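Local coordinates for protein STM4351 (Salmonella enterica, PDB 2Y7I) that binds free arginine with high specificity as a periplasmic solute-binding protein of family 3, probably for delivery to a transporter, at residues 59-62 with 68-71; 193-196 with 202-205. One frame throughout, in Å; residues are numbered along the deposited sequence.

Contact 1 (59-62 with 68-71); sequences PSLR and AVIA. With ARG (arginine), chain C.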
ATOM      1  N   PRO A  59      12.735  -6.175  24.333  1.00 19.77           N
ATOM      2  CA  PRO A  59      13.674  -7.009  25.090  1.00 21.16           C
ATOM      3  C   PRO A  59      13.686  -8.490  24.699  1.00 21.90           C
ATOM      4  O   PRO A  59      14.765  -9.077  24.568  1.00 22.68           O
ATOM      5  CB  PRO A  59      13.204  -6.842  26.536  1.00 22.07           C
ATOM      6  CG  PRO A  59      12.598  -5.501  26.570  1.00 21.13           C
ATOM      7  CD  PRO A  59      11.971  -5.276  25.220  1.00 18.77           C
ATOM      8  N   SER A  60      12.510  -9.083  24.496  1.00 21.35           N
ATOM      9  CA  SER A  60      12.417 -10.481  24.079  1.00 22.16           C
ATOM     10  C   SER A  60      12.968 -10.696  22.672  1.00 22.38           C
ATOM     11  O   SER A  60      13.602 -11.711  22.403  1.00 23.16           O
ATOM     12  CB  SER A  60      10.972 -10.980  24.163  1.00 21.36           C
ATOM     13  OG  SER A  60      10.537 -11.050  25.506  1.00 21.62           O
ATOM     14  N   LEU A  61      12.707  -9.743  21.775  1.00 21.83           N
ATOM     15  CA  LEU A  61      13.272  -9.771  20.423  1.00 22.32           C
ATOM     16  C   LEU A  61      14.798  -9.800  20.474  1.00 24.10           C
ATOM     17  O   LEU A  61      15.446 -10.623  19.801  1.00 24.95           O
ATOM     18  CB  LEU A  61      12.788  -8.548  19.618  1.00 20.45           C
ATOM     19  CG  LEU A  61      13.262  -8.371  18.166  1.00 20.99           C
ATOM     20  CD1 LEU A  61      12.941  -9.594  17.282  1.00 21.10           C
ATOM     21  CD2 LEU A  61      12.656  -7.112  17.572  1.00 19.84           C
ATOM     22  N   ARG A  62      15.369  -8.914  21.285  1.00 25.33           N
ATOM     23  CA  ARG A  62      16.824  -8.848  21.465  1.00 27.61           C
ATOM     24  C   ARG A  62      17.384 -10.136  22.082  1.00 29.68           C
ATOM     25  O   ARG A  62      18.484 -10.562  21.744  1.00 30.19           O
ATOM     26  CB  ARG A  62      17.215  -7.625  22.305  1.00 28.18           C
ATOM     27  CG  ARG A  62      16.974  -6.287  21.598  1.00 28.23           C
ATOM     28  CD  ARG A  62      17.134  -5.083  22.529  1.00 30.84           C
ATOM     29  NE  ARG A  62      18.488  -4.945  23.075  1.00 33.04           N
ATOM     30  CZ  ARG A  62      19.515  -4.370  22.446  1.00 36.00           C
ATOM     31  NH1 ARG A  62      19.371  -3.868  21.226  1.00 36.61           N
ATOM     32  NH2 ARG A  62      20.697  -4.294  23.037  1.00 36.72           N
ATOM     33  N   ALA A  68      10.694 -11.586  14.841  1.00 18.74           N
ATOM     34  CA  ALA A  68      10.184 -10.274  14.478  1.00 17.67           C
ATOM     35  C   ALA A  68       9.071  -9.849  15.425  1.00 17.13           C
ATOM     36  O   ALA A  68       8.490 -10.675  16.127  1.00 17.22           O
ATOM     37  CB  ALA A  68       9.690 -10.272  13.026  1.00 17.33           C
ATOM     38  N   VAL A  69       8.809  -8.549  15.457  1.00 16.31           N
ATOM     39  CA  VAL A  69       7.746  -7.989  16.280  1.00 15.28           C
ATOM     40  C   VAL A  69       6.859  -7.157  15.376  1.00 14.94           C
ATOM     41  O   VAL A  69       7.353  -6.344  14.579  1.00 14.81           O
ATOM     42  CB  VAL A  69       8.321  -7.118  17.439  1.00 15.51           C
ATOM     43  CG1 VAL A  69       7.276  -6.178  18.015  1.00 14.30           C
ATOM     44  CG2 VAL A  69       8.880  -8.009  18.545  1.00 15.99           C
ATOM     45  N   ILE A  70       5.551  -7.383  15.481  1.00 14.41           N
ATOM     46  CA  ILE A  70       4.566  -6.494  14.877  1.00 14.08           C
ATOM     47  C   ILE A  70       3.494  -6.210  15.935  1.00 13.91           C
ATOM     48  O   ILE A  70       2.916  -7.148  16.512  1.00 14.39           O
ATOM     49  CB  ILE A  70       4.008  -7.064  13.534  1.00 14.44           C
ATOM     50  CG1 ILE A  70       3.287  -5.973  12.726  1.00 14.47           C
ATOM     51  CG2 ILE A  70       3.116  -8.318  13.756  1.00 15.37           C
ATOM     52  CD1 ILE A  70       2.804  -6.435  11.324  1.00 14.29           C
ATOM     53  N   ALA A  71       3.269  -4.931  16.239  1.00 13.57           N
ATOM     54  CA  ALA A  71       2.382  -4.575  17.361  1.00 13.53           C
ATOM     55  C   ALA A  71       1.925  -3.120  17.380  1.00 13.21           C
ATOM     56  O   ALA A  71       1.962  -2.465  18.426  1.00 12.86           O
ATOM     57  CB  ALA A  71       3.056  -4.935  18.705  1.00 14.11           C
TER
HETATM   58  N   ARG C1245       1.506   3.089  18.786  1.00 13.25           N
HETATM   59  CA  ARG C1245       1.906   3.153  20.226  1.00 13.72           C
HETATM   60  C   ARG C1245       3.410   2.942  20.354  1.00 13.54           C
HETATM   61  O   ARG C1245       3.939   2.926  21.462  1.00 12.77           O
HETATM   62  CB  ARG C1245       1.148   2.099  21.061  1.00 13.75           C
HETATM   63  CG  ARG C1245       1.283   0.660  20.530  1.00 14.85           C
HETATM   64  CD  ARG C1245       0.645  -0.370  21.460  1.00 15.37           C
HETATM   65  NE  ARG C1245       0.504  -1.652  20.764  1.00 12.96           N
HETATM   66  CZ  ARG C1245       0.011  -2.766  21.302  1.00 12.44           C
HETATM   67  NH1 ARG C1245      -0.400  -2.798  22.572  1.00 12.54           N
HETATM   68  NH2 ARG C1245      -0.068  -3.855  20.566  1.00 13.45           N
HETATM   69  OXT ARG C1245       4.120   2.760  19.346  1.00 13.15           O
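Leu61, on the last turn of helix 57-62, reaches across to strand 68-69 and sets one methyl against Val69 and the other against the backbone of Ala68. CD2 of Leu61 meets CG2 of Val69 at 4.0 Å, and CB of Leu61 lies almost as near to that same methyl, at 4.1 Å. The other branch, CD1 of Leu61, rests on the main chain of the strand, 3.9 Å from N of Ala68 and 4.0 Å from its CA. Leu61 holds CG anti to its own N (chi1 180°), which carries the fork away from the helix toward the strand. In Val69, CG2 stands anti to the carbonyl carbon and is the methyl that meets the leucine. No hydrogen bond joins the two segments; the contact is apolar and buried.

Ala68 adds backbone rather than side chain, since its CB points away from the helix and packs on Phe10. Two residues beyond Val69 the chain enters the arginine pocket: O of Ala71 accepts a hydrogen bond from NE of the bound arginine at 2.9 Å and a weak one from NH2 at 3.3 Å. The bound arginine is also hydrogen-bonded to Glu118 and to O of Gly72.

Leu57, one helical turn before Leu61, touches both Val69 and Ala71, and Val83 covers Leu61 from a loop. Strand 46-51, helix 57-62 and strand 68-69 form a beta-alpha-beta unit in one lobe of the binding protein; strand 68-69 is the last strand of the parallel sheet 46-51, 7-12, 68-69, next to strand 7-12, with helix 57-62 packed against it.

Contact 2 (193-196 with 202-205); sequences IAVR and LLQE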
ATOM      1  N   ILE A 193       7.761  -3.217  11.238  1.00 14.02           N
ATOM      2  CA  ILE A 193       8.037  -4.556  11.743  1.00 14.29           C
ATOM      3  C   ILE A 193       9.474  -4.546  12.253  1.00 15.14           C
ATOM      4  O   ILE A 193      10.374  -4.145  11.529  1.00 15.40           O
ATOM      5  CB  ILE A 193       7.854  -5.631  10.643  1.00 14.05           C
ATOM      6  CG1 ILE A 193       6.370  -5.747  10.267  1.00 13.39           C
ATOM      7  CG2 ILE A 193       8.386  -6.985  11.132  1.00 14.74           C
ATOM      8  CD1 ILE A 193       6.080  -6.694   9.095  1.00 15.35           C
ATOM      9  N   ALA A 194       9.680  -4.981  13.497  1.00 15.74           N
ATOM     10  CA  ALA A 194      11.008  -4.940  14.117  1.00 16.25           C
ATOM     11  C   ALA A 194      11.701  -6.294  14.070  1.00 17.28           C
ATOM     12  O   ALA A 194      11.075  -7.338  14.255  1.00 16.75           O
ATOM     13  CB  ALA A 194      10.921  -4.431  15.551  1.00 16.03           C
ATOM     14  N   VAL A 195      12.995  -6.258  13.787  1.00 18.09           N
ATOM     15  CA  VAL A 195      13.857  -7.436  13.884  1.00 19.54           C
ATOM     16  C   VAL A 195      15.102  -7.018  14.659  1.00 20.58           C
ATOM     17  O   VAL A 195      15.337  -5.820  14.844  1.00 20.23           O
ATOM     18  CB  VAL A 195      14.205  -8.033  12.488  1.00 19.72           C
ATOM     19  CG1 VAL A 195      12.955  -8.075  11.594  1.00 19.54           C
ATOM     20  CG2 VAL A 195      15.317  -7.245  11.792  1.00 20.67           C
ATOM     21  N   ARG A 196      15.880  -7.993  15.124  1.00 22.31           N
ATOM     22  CA  ARG A 196      17.153  -7.718  15.790  1.00 24.54           C
ATOM     23  C   ARG A 196      18.128  -6.972  14.884  1.00 25.50           C
ATOM     24  O   ARG A 196      18.116  -7.148  13.662  1.00 24.93           O
ATOM     25  CB  ARG A 196      17.813  -9.018  16.240  1.00 26.25           C
ATOM     26  CG  ARG A 196      17.342  -9.505  17.576  1.00 28.31           C
ATOM     27  CD  ARG A 196      18.113 -10.757  18.010  1.00 32.37           C
ATOM     28  NE  ARG A 196      18.061 -11.848  17.028  1.00 35.76           N
ATOM     29  CZ  ARG A 196      16.967 -12.538  16.687  1.00 36.50           C
ATOM     30  NH1 ARG A 196      15.770 -12.257  17.218  1.00 35.55           N
ATOM     31  NH2 ARG A 196      17.069 -13.509  15.785  1.00 36.27           N
ATOM     32  N   LEU A 202      17.065 -11.312   6.933  1.00 22.15           N
ATOM     33  CA  LEU A 202      15.660 -11.409   7.250  1.00 21.08           C
ATOM     34  C   LEU A 202      14.960 -10.067   6.995  1.00 19.93           C
ATOM     35  O   LEU A 202      13.892 -10.035   6.392  1.00 19.03           O
ATOM     36  CB  LEU A 202      15.478 -11.867   8.697  1.00 21.17           C
ATOM     37  CG  LEU A 202      14.083 -12.115   9.277  1.00 21.52           C
ATOM     38  CD1 LEU A 202      13.562 -10.860   9.893  1.00 26.56           C
ATOM     39  CD2 LEU A 202      13.098 -12.661   8.242  1.00 22.36           C
ATOM     40  N   LEU A 203      15.554  -8.970   7.461  1.00 19.94           N
ATOM     41  CA  LEU A 203      14.936  -7.651   7.286  1.00 19.37           C
ATOM     42  C   LEU A 203      14.664  -7.350   5.809  1.00 19.81           C
ATOM     43  O   LEU A 203      13.577  -6.878   5.462  1.00 19.44           O
ATOM     44  CB  LEU A 203      15.812  -6.558   7.895  1.00 20.12           C
ATOM     45  CG  LEU A 203      15.334  -5.115   7.749  1.00 19.86           C
ATOM     46  CD1 LEU A 203      14.077  -4.886   8.562  1.00 18.77           C
ATOM     47  CD2 LEU A 203      16.447  -4.191   8.211  1.00 21.54           C
ATOM     48  N   GLN A 204      15.643  -7.623   4.943  1.00 20.97           N
ATOM     49  CA  GLN A 204      15.477  -7.344   3.511  1.00 21.93           C
ATOM     50  C   GLN A 204      14.453  -8.264   2.829  1.00 21.71           C
ATOM     51  O   GLN A 204      13.795  -7.863   1.869  1.00 21.57           O
ATOM     52  CB  GLN A 204      16.819  -7.329   2.766  1.00 23.75           C
ATOM     53  CG  GLN A 204      17.804  -6.215   3.211  1.00 25.77           C
ATOM     54  CD  GLN A 204      17.135  -4.920   3.710  1.00 27.48           C
ATOM     55  OE1 GLN A 204      16.166  -4.421   3.121  1.00 27.72           O
ATOM     56  NE2 GLN A 204      17.665  -4.373   4.803  1.00 26.35           N
ATOM     57  N   GLU A 205      14.317  -9.487   3.335  1.00 21.35           N
ATOM     58  CA  GLU A 205      13.271 -10.389   2.866  1.00 21.70           C
ATOM     59  C   GLU A 205      11.911  -9.802   3.206  1.00 19.96           C
ATOM     60  O   GLU A 205      11.001  -9.810   2.375  1.00 19.79           O
ATOM     61  CB  GLU A 205      13.380 -11.737   3.546  1.00 22.55           C
ATOM     62  CG  GLU A 205      14.314 -12.708   2.898  1.00 26.45           C
ATOM     63  CD  GLU A 205      14.074 -14.105   3.433  1.00 30.43           C
ATOM     64  OE1 GLU A 205      14.569 -14.409   4.539  1.00 31.79           O
ATOM     65  OE2 GLU A 205      13.347 -14.873   2.772  1.00 32.37           O
TER
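A small, wholly apolar strand-to-helix contact joins strand 194-195, the partner of strand 84-85 in a two-stranded antiparallel ribbon, to the early part of helix 200-214, which the chain enters after a short turn. Val195 carries it from the strand side, with one methyl for each of two successive leucines. CG1 of Val195 faces CD1 of Leu202 at a tight 3.3 Å, a value whose exactness is doubtful; the same leucine methyl lies 3.9 Å from CB of Val195. CG2 of Val195 instead meets Leu203 near the helix backbone, 4.0 Å from CB of Leu203, with CD1 of Leu203 a little farther at 4.2 Å. The valine's chi1 of -43° sets CG2 between its own N and carbonyl carbon, leaving CG1 anti to the carbonyl carbon, and so splits the two methyls between the leucines.

Leu202 also packs on Leu8 and Met43, whereas Leu203 shares Ser84 with Val195. Farther along the helix, Glu205 turns to a salt bridge with Arg6. With no hydrogen bond or charge pair between the two segments, the contact between them rests on buried van der Waals packing of aliphatic side chains.

From the N terminus, contact 1 comes first and closes a short connection of five residues between helix 57-62 and strand 68-69. Contact 2 opens much later and closes a four-residue connection in the reverse order, strand 194-195 first and then helix 200-214. The two loops follow in series, neither nesting nor crossing, yet their centres lie only 10 Å apart. A probable hydrogen bond from N of Val69 to O of Ala194, 2.8 Å, brings the strands together, and NH1 of Arg196 probably bonds O of Leu61. The late chain thereby returns to the sheet of strands 46-51, 7-12 and 68-69, bringing the start of helix 200-214 against strand 7-12.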